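PDB 2BR6: N-acyl homoserine lactonase, which hydrolyses the lactone ring of N-acyl-L-homoserine lactones, the signals of bacterial quorum sensing, at a site that holds two zinc ions. Local coordinates for residues A[186-191]-A[232-237]. Numbering follows the deposited sequence.
Sequences GSVLLT and IIFFGH. With ZN (zinc ion), chain B; HSL (homoserine lactone), chain F.
With chi1 of Val188 at 176°, CG1 swings away from its own amide N and reaches the Phe234 ring, where it lies 3.8 Å from CD2. The other methyl, CG2, meets CG1 of Ile232. Leu190 completes this face of the sheet: its CD2 turns back to CB of Phe234 at 3.9 Å. It also lies 4.1 Å from CD2 of Phe234, the ring atom that Val188 CG1 meets. On the other face Leu189 and Ile233 run alongside one another, both directed out of the sheet. Thr191 points toward 232-237 and sets CG2 against CG2 of Ile233 (3.7 Å), the two side chains crossing at about a right angle. The same methyl approaches CD2 of Phe235 obliquely. A chi1 of 63° places OG1 of Thr191 3.3 Å from CA of Phe235, and this hydroxyl is hydrogen-bonded to the backbone O of Ser195.

The backbones pair as parallel strands through four hydrogen bonds. Ile232 N gives to Ser187 O. The bonds Leu189 N to Ile232 O and Phe234 N to Leu189 O are straighter, both 2.8 Å. Thr191 N to Phe234 O closes the set. Beyond it, the chain turns through Gly236 to His237, whose NE2 binds a zinc ion at 2.2 Å. Asp110, His111 and Asp193 bind the same zinc, as do a water and the O of homoserine lactone. Pro36 O accepts a hydrogen bond from ND1 and helps fix the rotation of the imidazole.

Strand 232-235 is an edge strand of a five-stranded sheet of the metallo-beta-lactamase fold. Helix 212-229 covers the Leu189 and Ile233 face, Phe10 meets the Phe234 ring on the other, and strand 176-182 pairs with the far edge of 186-191.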
loop_
_atom_site.group_PDB
_atom_site.type_symbol
_atom_site.label_atom_id
_atom_site.label_comp_id
_atom_site.label_asym_id
_atom_site.label_seq_id
_atom_site.Cartn_x
_atom_site.Cartn_y
_atom_site.Cartn_z
ATOM N N GLY A 186 -6.437 16.914 7.192
ATOM C CA GLY A 186 -7.032 16.202 8.314
ATOM C C GLY A 186 -6.980 14.698 8.102
ATOM O O GLY A 186 -5.979 14.172 7.641
ATOM N N SER A 187 -8.057 14.000 8.452
ATOM C CA SER A 187 -8.030 12.541 8.490
ATOM C C SER A 187 -8.101 11.931 7.094
ATOM O O SER A 187 -8.946 12.305 6.295
ATOM C CB SER A 187 -9.187 12.033 9.352
ATOM O OG SER A 187 -9.052 12.550 10.661
ATOM N N VAL A 188 -7.207 10.980 6.834
ATOM C CA VAL A 188 -7.071 10.342 5.527
ATOM C C VAL A 188 -6.984 8.833 5.748
ATOM O O VAL A 188 -6.185 8.371 6.560
ATOM C CB VAL A 188 -5.787 10.828 4.787
ATOM C CG1 VAL A 188 -5.587 10.078 3.453
ATOM C CG2 VAL A 188 -5.827 12.335 4.543
ATOM N N LEU A 189 -7.807 8.075 5.029
ATOM C CA LEU A 189 -7.722 6.622 5.056
ATOM C C LEU A 189 -7.192 6.097 3.709
ATOM O O LEU A 189 -7.789 6.327 2.657
ATOM C CB LEU A 189 -9.094 6.004 5.371
ATOM C CG LEU A 189 -9.227 4.482 5.303
ATOM C CD1 LEU A 189 -8.345 3.771 6.344
ATOM C CD2 LEU A 189 -10.692 4.076 5.480
ATOM N N LEU A 190 -6.056 5.405 3.756
ATOM C CA LEU A 190 -5.511 4.711 2.598
ATOM C C LEU A 190 -5.857 3.229 2.797
ATOM O O LEU A 190 -5.269 2.564 3.651
ATOM C CB LEU A 190 -3.985 4.916 2.483
ATOM C CG LEU A 190 -3.407 6.341 2.521
ATOM C CD1 LEU A 190 -1.906 6.264 2.350
ATOM C CD2 LEU A 190 -4.006 7.191 1.403
ATOM N N THR A 191 -6.851 2.735 2.058
ATOM C CA THR A 191 -7.283 1.335 2.225
ATOM C C THR A 191 -6.198 0.389 1.744
ATOM O O THR A 191 -6.129 -0.755 2.199
ATOM C CB THR A 191 -8.576 0.994 1.445
ATOM O OG1 THR A 191 -8.349 1.156 0.033
ATOM C CG2 THR A 191 -9.713 1.941 1.788
ATOM N N ILE A 232 -11.103 11.414 4.408
ATOM C CA ILE A 232 -11.097 11.229 2.960
ATOM C C ILE A 232 -10.424 9.898 2.677
ATOM O O ILE A 232 -9.445 9.544 3.337
ATOM C CB ILE A 232 -10.460 12.419 2.201
ATOM C CG1 ILE A 232 -9.046 12.719 2.706
ATOM C CG2 ILE A 232 -11.392 13.654 2.304
ATOM C CD1 ILE A 232 -8.365 13.914 2.019
ATOM N N ILE A 233 -10.998 9.132 1.751
ATOM C CA ILE A 233 -10.576 7.753 1.534
ATOM C C ILE A 233 -9.967 7.596 0.154
ATOM O O ILE A 233 -10.514 8.088 -0.835
ATOM C CB ILE A 233 -11.752 6.763 1.700
ATOM C CG1 ILE A 233 -12.460 6.952 3.052
ATOM C CG2 ILE A 233 -11.254 5.331 1.548
ATOM C CD1 ILE A 233 -13.821 6.254 3.125
ATOM N N PHE A 234 -8.831 6.908 0.097
ATOM C CA PHE A 234 -8.174 6.618 -1.169
ATOM C C PHE A 234 -8.001 5.119 -1.296
ATOM O O PHE A 234 -7.430 4.479 -0.410
ATOM C CB PHE A 234 -6.819 7.321 -1.241
ATOM C CG PHE A 234 -6.928 8.817 -1.250
ATOM C CD1 PHE A 234 -6.990 9.520 -2.457
ATOM C CD2 PHE A 234 -6.987 9.528 -0.056
ATOM C CE1 PHE A 234 -7.098 10.916 -2.463
ATOM C CE2 PHE A 234 -7.098 10.934 -0.055
ATOM C CZ PHE A 234 -7.159 11.619 -1.258
ATOM N N PHE A 235 -8.511 4.571 -2.398
ATOM C CA PHE A 235 -8.520 3.127 -2.621
ATOM C C PHE A 235 -7.248 2.596 -3.291
ATOM O O PHE A 235 -6.433 3.367 -3.793
ATOM C CB PHE A 235 -9.834 2.718 -3.321
ATOM C CG PHE A 235 -11.051 3.274 -2.624
ATOM C CD1 PHE A 235 -11.596 4.490 -3.014
ATOM C CD2 PHE A 235 -11.592 2.616 -1.528
ATOM C CE1 PHE A 235 -12.690 5.032 -2.338
ATOM C CE2 PHE A 235 -12.676 3.150 -0.837
ATOM C CZ PHE A 235 -13.234 4.360 -1.254
ATOM N N GLY A 236 -7.081 1.278 -3.306
ATOM C CA GLY A 236 -5.789 0.699 -3.671
ATOM C C GLY A 236 -5.402 0.774 -5.133
ATOM O O GLY A 236 -4.253 1.082 -5.470
ATOM N N HIS A 237 -6.363 0.457 -5.997
ATOM C CA HIS A 237 -6.112 0.271 -7.425
ATOM C C HIS A 237 -7.359 0.740 -8.171
ATOM O O HIS A 237 -8.026 -0.050 -8.854
ATOM C CB HIS A 237 -5.839 -1.214 -7.734
ATOM C CG HIS A 237 -4.541 -1.745 -7.184
ATOM N ND1 HIS A 237 -3.306 -1.238 -7.535
ATOM C CD2 HIS A 237 -4.289 -2.791 -6.356
ATOM C CE1 HIS A 237 -2.354 -1.931 -6.933
ATOM N NE2 HIS A 237 -2.923 -2.878 -6.210
HETATM ZN ZN ZN B . -1.911 -4.486 -5.094
HETATM N N HSL F . -0.998 -8.172 -7.814
HETATM C CA HSL F . -2.113 -8.148 -7.207
HETATM C C HSL F . -2.748 -7.016 -6.569
HETATM O O HSL F . -2.864 -5.866 -6.996
HETATM C CB HSL F . -2.703 -9.479 -6.647
HETATM C CG HSL F . -3.264 -9.021 -5.309
HETATM O OD HSL F . -3.297 -7.512 -5.295
HETATM O O HOH W 1 -1.053 -6.469 -4.538
#